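Local coordinates for protein DyP2 (Amycolatopsis sp. ATCC 39116, PDB 4G2C) that acts as a multifunctional haem-dependent dye peroxidase, carries a manganese(II) site and probably oxidises dyes and lignin-related compounds, at residues E213-P224 and M373-R383; N279-R288 and P392-D400. One frame throughout, in Å; residues are numbered along the deposited sequence.

How the interactions relate
Followed from the N terminus, the four segments alternate, so the two contacts cross. Loop 213-224, after strand 211-212, passes the haem and finds its partner in interaction 1 only at 373-383, on strand 374-380, closing a loop of 148 residues. Within that span lies 279-288, the start of helix 280-293, whose partner in interaction 2, the loop 392-400, follows soon after 373-383 and closes 103 residues. Haem pocket and manganese helix are thereby each tied to one neighbourhood of the later chain. The contacts also meet: Phe215 stacks on Phe283, and Tyr217 OH probably makes a weak hydrogen bond to Glu287 OE1, placing loop 213-224 between the haem and the helix that helps hold manganese.

Interaction 1 of 2, residues E213-P224 and M373-R383; sequences EHFGYVDGRSQP and MARRGQTYGRR. With HEM (protoporphyrin IX containing Fe), chain C; ACT (acetate ion), chain O; ACT (acetate ion), chain X.
His214 and Gln223, from a loop, dock by mainly polar contacts on Arg383 and Arg375, in a buried contact that lays segment 213-224 along strand 374-380 and the residues just beyond it. At one end the imidazole of His214 lies nearly coplanar with the guanidinium of Arg383, the planes 23° apart. Arg383 NH1 serves two acceptors, His214 ND1 in the ring plane at 2.9 Å and His214 O at 2.9 Å, which fixes the ring's rotation; Asp385 holds Arg383 NE by a salt bridge. Nearby, Thr379 CG2 packs against Glu213 CA at 3.8 Å.

Between the two ends runs Gly216-Tyr217-Val218-Asp219-Gly220, which fits the GXXDG motif of dye-decolourising peroxidases, in which the aspartate is generally taken as the distal acid, a role that probably holds here; Asp219 and Arg375 both belong to the haem pocket. One face of the Arg375 guanidinium looks onto HEM C4D, which lies toward the rim of the guanidinium. A bend at chi3 (-70°) turns it along the haem, where Arg375 NH2 donates to Ser222 O at 2.8 Å, from above that carbonyl plane. Ser222 OG in turn bonds to the propionate oxygen HEM O1D at 2.6 Å.

Farther on, the Gln223 amide spans the backbone of one residue: Arg375 N reaches a lone pair of Gln223 OE1 at 3.2 Å, while Gln223 NE2 donates to Arg375 O at 2.8 Å. Arg376 NH1 approaches that carbonyl from its opposite face, and Asn57 O receives Arg376 NE.

Interaction 2 of 2, residues N279-R288 and P392-D400; sequences NVRLFKEAER and PPRLRPAKD. With MN (manganese (II) ion), chain D.
Arg281 N donates to Pro397 O at 2.9 Å, the one hydrogen bond between 279-288 and 392-400. The bond is fairly straight, 154° at the hydrogen, and occupies an amide of the first helical turn, where no earlier helix carbonyl is there to accept it. Another such amide is met from within: Asn279 is the N-cap, and its OD1 accepts from Leu282 N at 2.9 Å, the donor lying well above the amide carbonyl plane. With CG anti to the backbone nitrogen (chi1 -175°), the Asn279 amide also lies alongside Ala398, its OD1 3.4 Å from Ala398 CB. With an alanine at Asn279, Leu282 N would probably lose its side-chain cap and a gap would open beside Ala398.

Beyond the cap, contact is mostly by carbon atoms and steps along the helix. Val280 CG1 presses on Arg396 CB at 3.5 Å, and the Glu285 chain crosses Pro393 obliquely, Glu285 CG meeting Pro393 CB at 3.5 Å. The methyl of Ala398 sits over one face of the Arg281 guanidinium, towards its rim. Of its side chain, Arg396 gives this surface the aliphatic stem; the charged end turns to Asp385 and Ala389 O.

Lys284 likewise packs by its CB on the Pro393 ring, while NZ leads away to Phe215 O and forms a salt bridge with Glu287 OE1 at 2.7 Å. Glu287 OE2 binds manganese at 2.3 Å, with Glu313 as the other protein ligand. The lysine probably offsets part of the carboxylate charge around the metal and steadies the glutamate's orientation, so the helix face docked on this loop also carries a second-shell residue of the manganese site.

Interaction 1 of 2, residues E213-P224 and M373-R383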
loop_
_atom_site.group_PDB
_atom_site.type_symbol
_atom_site.label_atom_id
_atom_site.label_comp_id
_atom_site.label_asym_id
_atom_site.label_seq_id
_atom_site.Cartn_x
_atom_site.Cartn_y
_atom_site.Cartn_z
ATOM N N GLU A 213 9.209 6.970 -2.065
ATOM C CA GLU A 213 8.867 7.311 -0.680
ATOM C C GLU A 213 10.014 8.099 -0.038
ATOM O O GLU A 213 11.043 8.325 -0.677
ATOM C CB GLU A 213 8.489 6.078 0.136
ATOM C CG GLU A 213 9.521 4.975 0.079
ATOM C CD GLU A 213 10.833 5.383 0.719
ATOM O OE1 GLU A 213 11.880 5.279 0.040
ATOM O OE2 GLU A 213 10.814 5.808 1.906
ATOM N N HIS A 214 9.846 8.520 1.208
ATOM C CA HIS A 214 10.784 9.490 1.790
ATOM C C HIS A 214 12.228 9.022 1.961
ATOM O O HIS A 214 13.135 9.845 1.990
ATOM C CB HIS A 214 10.219 10.134 3.059
ATOM C CG HIS A 214 9.189 11.186 2.766
ATOM N ND1 HIS A 214 9.514 12.411 2.221
ATOM C CD2 HIS A 214 7.839 11.177 2.890
ATOM C CE1 HIS A 214 8.412 13.118 2.037
ATOM N NE2 HIS A 214 7.380 12.390 2.431
ATOM N N PHE A 215 12.455 7.711 2.026
ATOM C CA PHE A 215 13.825 7.218 2.146
ATOM C C PHE A 215 14.572 7.327 0.822
ATOM O O PHE A 215 15.787 7.074 0.769
ATOM C CB PHE A 215 13.876 5.770 2.652
ATOM C CG PHE A 215 13.313 5.584 4.035
ATOM C CD1 PHE A 215 13.328 6.617 4.954
ATOM C CD2 PHE A 215 12.759 4.373 4.408
ATOM C CE1 PHE A 215 12.804 6.437 6.238
ATOM C CE2 PHE A 215 12.240 4.184 5.681
ATOM C CZ PHE A 215 12.264 5.225 6.597
ATOM N N GLY A 216 13.844 7.694 -0.233
ATOM C CA GLY A 216 14.418 7.876 -1.559
ATOM C C GLY A 216 14.190 6.746 -2.562
ATOM O O GLY A 216 14.668 6.795 -3.702
ATOM N N TYR A 217 13.441 5.722 -2.163
ATOM C CA TYR A 217 13.335 4.530 -3.009
ATOM C C TYR A 217 12.040 4.523 -3.822
ATOM O O TYR A 217 10.973 4.849 -3.305
ATOM C CB TYR A 217 13.427 3.253 -2.172
ATOM C CG TYR A 217 14.745 3.050 -1.488
ATOM C CD1 TYR A 217 15.102 3.825 -0.385
ATOM C CD2 TYR A 217 15.640 2.074 -1.931
ATOM C CE1 TYR A 217 16.309 3.640 0.258
ATOM C CE2 TYR A 217 16.866 1.885 -1.292
ATOM C CZ TYR A 217 17.190 2.671 -0.199
ATOM O OH TYR A 217 18.398 2.505 0.441
ATOM N N VAL A 218 12.153 4.148 -5.090
ATOM C CA VAL A 218 10.986 3.904 -5.917
ATOM C C VAL A 218 9.989 3.057 -5.124
ATOM O O VAL A 218 10.330 2.017 -4.590
ATOM C CB VAL A 218 11.360 3.182 -7.225
ATOM C CG1 VAL A 218 10.098 2.827 -8.016
ATOM C CG2 VAL A 218 12.270 4.050 -8.070
ATOM N N ASP A 219 8.751 3.510 -5.016
ATOM C CA ASP A 219 7.809 2.727 -4.244
ATOM C C ASP A 219 6.589 2.441 -5.106
ATOM O O ASP A 219 6.308 3.172 -6.051
ATOM C CB ASP A 219 7.472 3.428 -2.916
ATOM C CG ASP A 219 6.610 4.663 -3.100
ATOM O OD1 ASP A 219 6.577 5.223 -4.216
ATOM O OD2 ASP A 219 5.952 5.079 -2.124
ATOM N N GLY A 220 5.883 1.361 -4.823
ATOM C CA GLY A 220 4.719 1.021 -5.632
ATOM C C GLY A 220 4.992 0.577 -7.060
ATOM O O GLY A 220 4.233 0.904 -7.964
ATOM N N ARG A 221 6.061 -0.184 -7.272
ATOM C CA ARG A 221 6.328 -0.784 -8.581
ATOM C C ARG A 221 5.553 -2.096 -8.747
ATOM O O ARG A 221 4.959 -2.368 -9.792
ATOM C CB ARG A 221 7.832 -1.058 -8.745
ATOM C CG ARG A 221 8.186 -1.872 -9.994
ATOM C CD ARG A 221 7.766 -1.131 -11.262
ATOM N NE ARG A 221 8.076 -1.863 -12.490
ATOM C CZ ARG A 221 7.263 -2.743 -13.060
ATOM N NH1 ARG A 221 6.099 -3.030 -12.501
ATOM N NH2 ARG A 221 7.616 -3.344 -14.187
ATOM N N SER A 222 5.578 -2.910 -7.703
ATOM C CA SER A 222 5.050 -4.264 -7.771
ATOM C C SER A 222 3.633 -4.318 -7.236
ATOM O O SER A 222 3.416 -4.234 -6.026
ATOM C CB SER A 222 5.935 -5.211 -6.956
ATOM O OG SER A 222 5.447 -6.543 -7.011
ATOM N N GLN A 223 2.679 -4.464 -8.145
ATOM C CA GLN A 223 1.262 -4.475 -7.822
ATOM C C GLN A 223 0.609 -5.727 -8.385
ATOM O O GLN A 223 0.937 -6.149 -9.495
ATOM C CB GLN A 223 0.576 -3.250 -8.448
ATOM C CG GLN A 223 0.985 -1.900 -7.852
ATOM C CD GLN A 223 0.323 -1.631 -6.504
ATOM O OE1 GLN A 223 -0.369 -2.493 -5.948
ATOM N NE2 GLN A 223 0.533 -0.429 -5.975
ATOM N N PRO A 224 -0.340 -6.313 -7.632
ATOM C CA PRO A 224 -1.240 -7.331 -8.198
ATOM C C PRO A 224 -2.077 -6.722 -9.323
ATOM O O PRO A 224 -2.621 -5.636 -9.147
ATOM C CB PRO A 224 -2.144 -7.695 -7.015
ATOM C CG PRO A 224 -2.126 -6.465 -6.130
ATOM C CD PRO A 224 -0.706 -5.952 -6.251
ATOM N N MET A 373 -1.365 -7.999 -1.905
ATOM C CA MET A 373 -2.451 -7.047 -1.877
ATOM C C MET A 373 -2.192 -5.810 -2.733
ATOM O O MET A 373 -1.058 -5.482 -3.041
ATOM C CB MET A 373 -2.722 -6.639 -0.426
ATOM C CG MET A 373 -1.830 -5.518 0.046
ATOM S SD MET A 373 -1.595 -5.504 1.811
ATOM C CE MET A 373 -0.666 -7.023 2.054
ATOM N N ALA A 374 -3.275 -5.136 -3.101
ATOM C CA ALA A 374 -3.230 -3.859 -3.791
ATOM C C ALA A 374 -2.847 -2.703 -2.853
ATOM O O ALA A 374 -3.600 -2.358 -1.947
ATOM C CB ALA A 374 -4.578 -3.579 -4.398
ATOM N N ARG A 375 -1.692 -2.095 -3.095
ATOM C CA ARG A 375 -1.237 -0.961 -2.300
ATOM C C ARG A 375 -1.611 0.333 -3.021
ATOM O O ARG A 375 -1.423 0.452 -4.238
ATOM C CB ARG A 375 0.278 -1.033 -2.083
ATOM C CG ARG A 375 0.769 -2.276 -1.307
ATOM C CD ARG A 375 2.324 -2.302 -1.180
ATOM N NE ARG A 375 2.936 -2.574 -2.483
ATOM C CZ ARG A 375 3.976 -1.931 -3.002
ATOM N NH1 ARG A 375 4.591 -0.958 -2.323
ATOM N NH2 ARG A 375 4.402 -2.276 -4.214
ATOM N N ARG A 376 -2.139 1.297 -2.271
ATOM C CA ARG A 376 -2.595 2.559 -2.849
ATOM C C ARG A 376 -2.177 3.738 -1.983
ATOM O O ARG A 376 -2.913 4.719 -1.876
ATOM C CB ARG A 376 -4.124 2.555 -2.959
ATOM C CG ARG A 376 -4.693 1.378 -3.737
ATOM C CD ARG A 376 -4.513 1.581 -5.236
ATOM N NE ARG A 376 -5.173 0.521 -5.989
ATOM C CZ ARG A 376 -4.542 -0.502 -6.564
ATOM N NH1 ARG A 376 -3.217 -0.595 -6.485
ATOM N NH2 ARG A 376 -5.235 -1.427 -7.224
ATOM N N GLY A 377 -1.004 3.640 -1.358
ATOM C CA GLY A 377 -0.550 4.643 -0.412
ATOM C C GLY A 377 -0.123 5.946 -1.058
ATOM O O GLY A 377 0.034 6.032 -2.274
ATOM N N GLN A 378 0.044 6.980 -0.242
ATOM C CA GLN A 378 0.612 8.230 -0.733
ATOM C C GLN A 378 1.482 8.825 0.358
ATOM O O GLN A 378 1.147 8.727 1.548
ATOM C CB GLN A 378 -0.485 9.207 -1.172
ATOM C CG GLN A 378 0.010 10.491 -1.849
ATOM C CD GLN A 378 0.961 10.239 -3.002
ATOM O OE1 GLN A 378 2.121 9.894 -2.793
ATOM N NE2 GLN A 378 0.476 10.415 -4.227
ATOM N N THR A 379 2.622 9.392 -0.038
ATOM C CA THR A 379 3.499 10.065 0.926
ATOM C C THR A 379 2.869 11.329 1.525
ATOM O O THR A 379 2.004 11.966 0.919
ATOM C CB THR A 379 4.845 10.455 0.287
ATOM O OG1 THR A 379 4.617 11.036 -1.008
ATOM C CG2 THR A 379 5.738 9.228 0.141
ATOM N N TYR A 380 3.315 11.700 2.711
ATOM C CA TYR A 380 2.910 12.980 3.271
ATOM C C TYR A 380 4.095 13.763 3.820
ATOM O O TYR A 380 5.146 13.198 4.135
ATOM C CB TYR A 380 1.877 12.779 4.372
ATOM C CG TYR A 380 2.445 12.224 5.654
ATOM C CD1 TYR A 380 2.940 13.074 6.642
ATOM C CD2 TYR A 380 2.484 10.848 5.888
ATOM C CE1 TYR A 380 3.457 12.568 7.834
ATOM C CE2 TYR A 380 2.993 10.335 7.078
ATOM C CZ TYR A 380 3.478 11.202 8.045
ATOM O OH TYR A 380 3.988 10.711 9.230
ATOM N N GLY A 381 3.900 15.071 3.955
ATOM C CA GLY A 381 4.913 15.943 4.509
ATOM C C GLY A 381 5.623 16.761 3.440
ATOM O O GLY A 381 5.662 16.389 2.265
ATOM N N ARG A 382 6.183 17.893 3.843
ATOM C CA ARG A 382 7.000 18.670 2.924
ATOM C C ARG A 382 8.414 18.723 3.463
ATOM O O ARG A 382 8.627 18.761 4.671
ATOM C CB ARG A 382 6.436 20.078 2.724
ATOM C CG ARG A 382 5.109 20.126 1.967
ATOM C CD ARG A 382 4.744 21.562 1.603
ATOM N NE ARG A 382 3.676 21.646 0.608
ATOM C CZ ARG A 382 3.874 21.590 -0.710
ATOM N NH1 ARG A 382 5.104 21.434 -1.200
ATOM N NH2 ARG A 382 2.839 21.681 -1.541
ATOM N N ARG A 383 9.383 18.689 2.565
ATOM C CA ARG A 383 10.773 18.810 2.969
ATOM C C ARG A 383 11.495 19.757 2.025
ATOM O O ARG A 383 10.972 20.109 0.963
ATOM C CB ARG A 383 11.443 17.446 2.958
ATOM C CG ARG A 383 11.302 16.735 1.639
ATOM C CD ARG A 383 11.503 15.256 1.840
ATOM N NE ARG A 383 12.903 14.893 2.039
ATOM C CZ ARG A 383 13.314 13.633 2.134
ATOM N NH1 ARG A 383 12.413 12.650 2.075
ATOM N NH2 ARG A 383 14.604 13.356 2.303
HETATM C CHA HEM C . 7.298 -2.675 -1.851
HETATM C CHB HEM C . 8.741 0.971 1.021
HETATM C CHC HEM C . 5.182 -0.025 4.174
HETATM C CHD HEM C . 4.270 -4.097 1.722
HETATM C C1A HEM C . 7.990 -1.592 -1.362
HETATM C C2A HEM C . 9.095 -0.934 -2.027
HETATM C C3A HEM C . 9.483 0.072 -1.233
HETATM C C4A HEM C . 8.643 0.086 -0.047
HETATM C CMA HEM C . 10.627 1.061 -1.510
HETATM C CAA HEM C . 9.683 -1.347 -3.406
HETATM C CBA HEM C . 8.857 -0.703 -4.524
HETATM C CGA HEM C . 7.650 -1.536 -4.890
HETATM O O1A HEM C . 7.791 -2.733 -5.201
HETATM O O2A HEM C . 6.519 -1.008 -4.879
HETATM C C1B HEM C . 7.923 1.036 2.140
HETATM C C2B HEM C . 7.981 2.001 3.237
HETATM C C3B HEM C . 6.986 1.709 4.098
HETATM C C4B HEM C . 6.259 0.577 3.578
HETATM C CMB HEM C . 9.031 3.134 3.370
HETATM C CAB HEM C . 6.587 2.420 5.410
HETATM C CBB HEM C . 6.962 3.678 5.651
HETATM C C1C HEM C . 4.680 -1.259 3.824
HETATM C C2C HEM C . 3.753 -2.057 4.612
HETATM C C3C HEM C . 3.492 -3.176 3.916
HETATM C C4C HEM C . 4.248 -3.118 2.681
HETATM C CMC HEM C . 3.148 -1.654 5.988
HETATM C CAC HEM C . 2.594 -4.362 4.342
HETATM C CBC HEM C . 2.288 -4.581 5.631
HETATM C C1D HEM C . 4.948 -4.064 0.522
HETATM C C2D HEM C . 4.748 -5.012 -0.542
HETATM C C3D HEM C . 5.682 -4.542 -1.646
HETATM C C4D HEM C . 6.360 -3.387 -1.148
HETATM C CMD HEM C . 3.787 -6.213 -0.550
HETATM C CAD HEM C . 5.913 -5.176 -3.003
HETATM C CBD HEM C . 6.771 -6.389 -2.705
HETATM C CGD HEM C . 6.876 -7.106 -4.022
HETATM O O1D HEM C . 5.806 -7.447 -4.591
HETATM O O2D HEM C . 8.029 -7.279 -4.502
HETATM N NA HEM C . 7.735 -0.947 -0.174
HETATM N NB HEM C . 6.857 0.193 2.392
HETATM N NC HEM C . 4.962 -1.940 2.651
HETATM N ND HEM C . 5.899 -3.132 0.124
HETATM FE FE HEM C . 6.532 -1.501 1.357
HETATM C C ACT O . 2.369 2.738 -2.512
HETATM O O ACT O . 1.804 2.207 -3.502
HETATM O OXT ACT O . 2.074 2.301 -1.368
HETATM C CH3 ACT O . 3.351 3.856 -2.692
HETATM C C ACT X . -2.778 -1.176 -10.442
HETATM O O ACT X . -3.078 -0.072 -9.933
HETATM O OXT ACT X . -3.249 -2.198 -9.877
HETATM C CH3 ACT X . -1.905 -1.259 -11.662
HETATM O O HOH W 1 5.186 13.883 0.906
HETATM O O HOH W 2 15.838 10.701 1.540
HETATM O O HOH W 3 1.560 -4.755 -3.663
HETATM O O HOH W 4 -2.704 -3.193 -7.777
#

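Interaction 2 of 2, residues N279-R288 and P392-D400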
loop_
_atom_site.group_PDB
_atom_site.type_symbol
_atom_site.label_atom_id
_atom_site.label_comp_id
_atom_site.label_asym_id
_atom_site.label_seq_id
_atom_site.Cartn_x
_atom_site.Cartn_y
_atom_site.Cartn_z
ATOM N N ASN A 279 11.474 8.509 9.864
ATOM C CA ASN A 279 12.662 9.234 10.274
ATOM C C ASN A 279 13.766 8.973 9.243
ATOM O O ASN A 279 14.587 8.062 9.403
ATOM C CB ASN A 279 13.099 8.791 11.674
ATOM C CG ASN A 279 14.267 9.612 12.218
ATOM O OD1 ASN A 279 15.076 10.152 11.468
ATOM N ND2 ASN A 279 14.347 9.708 13.533
ATOM N N VAL A 280 13.751 9.759 8.172
ATOM C CA VAL A 280 14.698 9.614 7.082
ATOM C C VAL A 280 16.123 9.725 7.591
ATOM O O VAL A 280 16.998 8.940 7.208
ATOM C CB VAL A 280 14.468 10.675 6.022
ATOM C CG1 VAL A 280 15.466 10.501 4.867
ATOM C CG2 VAL A 280 13.042 10.602 5.534
ATOM N N ARG A 281 16.342 10.689 8.480
ATOM C CA ARG A 281 17.655 10.888 9.075
ATOM C C ARG A 281 18.237 9.586 9.624
ATOM O O ARG A 281 19.368 9.207 9.311
ATOM C CB ARG A 281 17.594 11.953 10.179
ATOM C CG ARG A 281 18.905 12.115 10.968
ATOM C CD ARG A 281 19.132 13.564 11.443
ATOM N NE ARG A 281 18.321 13.959 12.601
ATOM C CZ ARG A 281 17.640 15.107 12.701
ATOM N NH1 ARG A 281 17.643 15.994 11.700
ATOM N NH2 ARG A 281 16.943 15.369 13.806
ATOM N N LEU A 282 17.461 8.905 10.454
ATOM C CA LEU A 282 17.972 7.738 11.147
ATOM C C LEU A 282 18.167 6.585 10.159
ATOM O O LEU A 282 19.095 5.768 10.293
ATOM C CB LEU A 282 16.999 7.345 12.248
ATOM C CG LEU A 282 17.253 6.102 13.082
ATOM C CD1 LEU A 282 18.550 6.198 13.846
ATOM C CD2 LEU A 282 16.081 5.937 14.035
ATOM N N PHE A 283 17.287 6.526 9.164
ATOM C CA PHE A 283 17.368 5.472 8.153
ATOM C C PHE A 283 18.639 5.622 7.324
ATOM O O PHE A 283 19.287 4.630 6.996
ATOM C CB PHE A 283 16.110 5.443 7.252
ATOM C CG PHE A 283 16.015 4.216 6.393
ATOM C CD1 PHE A 283 15.471 3.043 6.896
ATOM C CD2 PHE A 283 16.507 4.221 5.095
ATOM C CE1 PHE A 283 15.404 1.901 6.112
ATOM C CE2 PHE A 283 16.436 3.091 4.310
ATOM C CZ PHE A 283 15.885 1.930 4.819
ATOM N N LYS A 284 18.993 6.863 6.994
ATOM C CA LYS A 284 20.222 7.130 6.249
ATOM C C LYS A 284 21.471 6.905 7.099
ATOM O O LYS A 284 22.518 6.546 6.574
ATOM C CB LYS A 284 20.233 8.542 5.668
ATOM C CG LYS A 284 19.248 8.749 4.560
ATOM C CD LYS A 284 19.363 7.659 3.492
ATOM C CE LYS A 284 18.386 7.923 2.354
ATOM N NZ LYS A 284 18.309 6.812 1.377
ATOM N N GLU A 285 21.360 7.117 8.403
ATOM C CA GLU A 285 22.476 6.860 9.289
ATOM C C GLU A 285 22.645 5.360 9.322
ATOM O O GLU A 285 23.764 4.830 9.294
ATOM C CB GLU A 285 22.202 7.390 10.705
ATOM C CG GLU A 285 22.272 8.902 10.838
ATOM C CD GLU A 285 21.967 9.383 12.253
ATOM O OE1 GLU A 285 21.099 8.778 12.921
ATOM O OE2 GLU A 285 22.605 10.358 12.704
ATOM N N ALA A 286 21.515 4.673 9.384
ATOM C CA ALA A 286 21.525 3.224 9.391
ATOM C C ALA A 286 22.165 2.689 8.126
ATOM O O ALA A 286 22.956 1.764 8.205
ATOM C CB ALA A 286 20.116 2.655 9.587
ATOM N N GLU A 287 21.831 3.259 6.964
ATOM C CA GLU A 287 22.487 2.842 5.711
ATOM C C GLU A 287 23.991 3.017 5.869
ATOM O O GLU A 287 24.773 2.114 5.545
ATOM C CB GLU A 287 22.016 3.643 4.479
ATOM C CG GLU A 287 20.533 3.516 4.112
ATOM C CD GLU A 287 20.160 4.183 2.772
ATOM O OE1 GLU A 287 18.944 4.419 2.559
ATOM O OE2 GLU A 287 21.059 4.459 1.924
ATOM N N ARG A 288 24.395 4.186 6.369
ATOM C CA ARG A 288 25.813 4.490 6.532
ATOM C C ARG A 288 26.517 3.472 7.434
ATOM O O ARG A 288 27.541 2.912 7.059
ATOM C CB ARG A 288 26.008 5.903 7.083
ATOM C CG ARG A 288 27.471 6.279 7.304
ATOM C CD ARG A 288 27.588 7.418 8.306
ATOM N NE ARG A 288 26.998 7.059 9.598
ATOM C CZ ARG A 288 26.306 7.904 10.365
ATOM N NH1 ARG A 288 26.120 9.161 9.972
ATOM N NH2 ARG A 288 25.802 7.495 11.527
ATOM N N PRO A 392 24.432 14.334 3.454
ATOM C CA PRO A 392 24.618 13.558 4.676
ATOM C C PRO A 392 23.302 13.432 5.440
ATOM O O PRO A 392 22.401 14.259 5.277
ATOM C CB PRO A 392 25.624 14.392 5.462
ATOM C CG PRO A 392 25.351 15.799 5.014
ATOM C CD PRO A 392 24.981 15.698 3.565
ATOM N N PRO A 393 23.192 12.383 6.261
ATOM C CA PRO A 393 21.993 12.059 7.035
ATOM C C PRO A 393 21.439 13.240 7.823
ATOM O O PRO A 393 20.223 13.349 7.945
ATOM C CB PRO A 393 22.493 10.965 7.982
ATOM C CG PRO A 393 23.521 10.260 7.181
ATOM C CD PRO A 393 24.205 11.316 6.346
ATOM N N ARG A 394 22.307 14.103 8.347
ATOM C CA ARG A 394 21.863 15.198 9.205
ATOM C C ARG A 394 20.969 16.197 8.469
ATOM O O ARG A 394 20.195 16.922 9.094
ATOM C CB ARG A 394 23.065 15.920 9.851
ATOM C CG ARG A 394 24.088 16.486 8.845
ATOM C CD ARG A 394 25.275 17.196 9.538
ATOM N NE ARG A 394 26.236 17.747 8.577
ATOM C CZ ARG A 394 26.095 18.914 7.941
ATOM N NH1 ARG A 394 25.023 19.675 8.145
ATOM N NH2 ARG A 394 27.024 19.320 7.081
ATOM N N LEU A 395 21.066 16.241 7.147
ATOM C CA LEU A 395 20.218 17.144 6.383
ATOM C C LEU A 395 18.856 16.535 5.997
ATOM O O LEU A 395 18.046 17.181 5.342
ATOM C CB LEU A 395 20.965 17.693 5.157
ATOM C CG LEU A 395 22.149 18.620 5.498
ATOM C CD1 LEU A 395 22.673 19.315 4.263
ATOM C CD2 LEU A 395 21.797 19.651 6.570
ATOM N N ARG A 396 18.601 15.298 6.406
ATOM C CA ARG A 396 17.300 14.681 6.152
ATOM C C ARG A 396 16.314 14.923 7.299
ATOM O O ARG A 396 16.699 14.978 8.459
ATOM C CB ARG A 396 17.445 13.172 5.921
ATOM C CG ARG A 396 18.520 12.775 4.918
ATOM C CD ARG A 396 18.195 13.259 3.527
ATOM N NE ARG A 396 19.147 12.716 2.562
ATOM C CZ ARG A 396 19.149 12.998 1.264
ATOM N NH1 ARG A 396 18.247 13.831 0.757
ATOM N NH2 ARG A 396 20.057 12.445 0.472
ATOM N N PRO A 397 15.021 15.046 6.979
ATOM C CA PRO A 397 14.034 15.176 8.055
ATOM C C PRO A 397 14.048 13.954 8.971
ATOM O O PRO A 397 14.487 12.877 8.572
ATOM C CB PRO A 397 12.709 15.257 7.303
ATOM C CG PRO A 397 12.999 14.678 5.952
ATOM C CD PRO A 397 14.400 15.031 5.647
ATOM N N ALA A 398 13.590 14.132 10.200
ATOM C CA ALA A 398 13.517 13.032 11.153
ATOM C C ALA A 398 12.067 12.727 11.542
ATOM O O ALA A 398 11.796 11.686 12.139
ATOM C CB ALA A 398 14.351 13.343 12.395
ATOM N N LYS A 399 11.146 13.628 11.200
ATOM C CA LYS A 399 9.730 13.459 11.560
ATOM C C LYS A 399 8.801 14.274 10.675
ATOM O O LYS A 399 9.253 15.110 9.899
ATOM C CB LYS A 399 9.492 13.850 13.020
ATOM C CG LYS A 399 9.837 15.308 13.334
ATOM C CD LYS A 399 9.479 15.669 14.773
ATOM C CE LYS A 399 9.861 17.122 15.100
ATOM N NZ LYS A 399 9.278 17.587 16.396
ATOM N N ASP A 400 7.497 14.025 10.809
ATOM C CA ASP A 400 6.455 14.826 10.152
ATOM C C ASP A 400 6.439 14.707 8.634
ATOM O O ASP A 400 5.791 15.504 7.945
ATOM C CB ASP A 400 6.551 16.303 10.548
ATOM C CG ASP A 400 6.117 16.548 11.976
ATOM O OD1 ASP A 400 5.580 15.616 12.606
ATOM O OD2 ASP A 400 6.302 17.679 12.466
HETATM MN MN MN D . 21.324 4.936 -0.320
HETATM O O HOH W 5 20.887 2.927 -1.391
#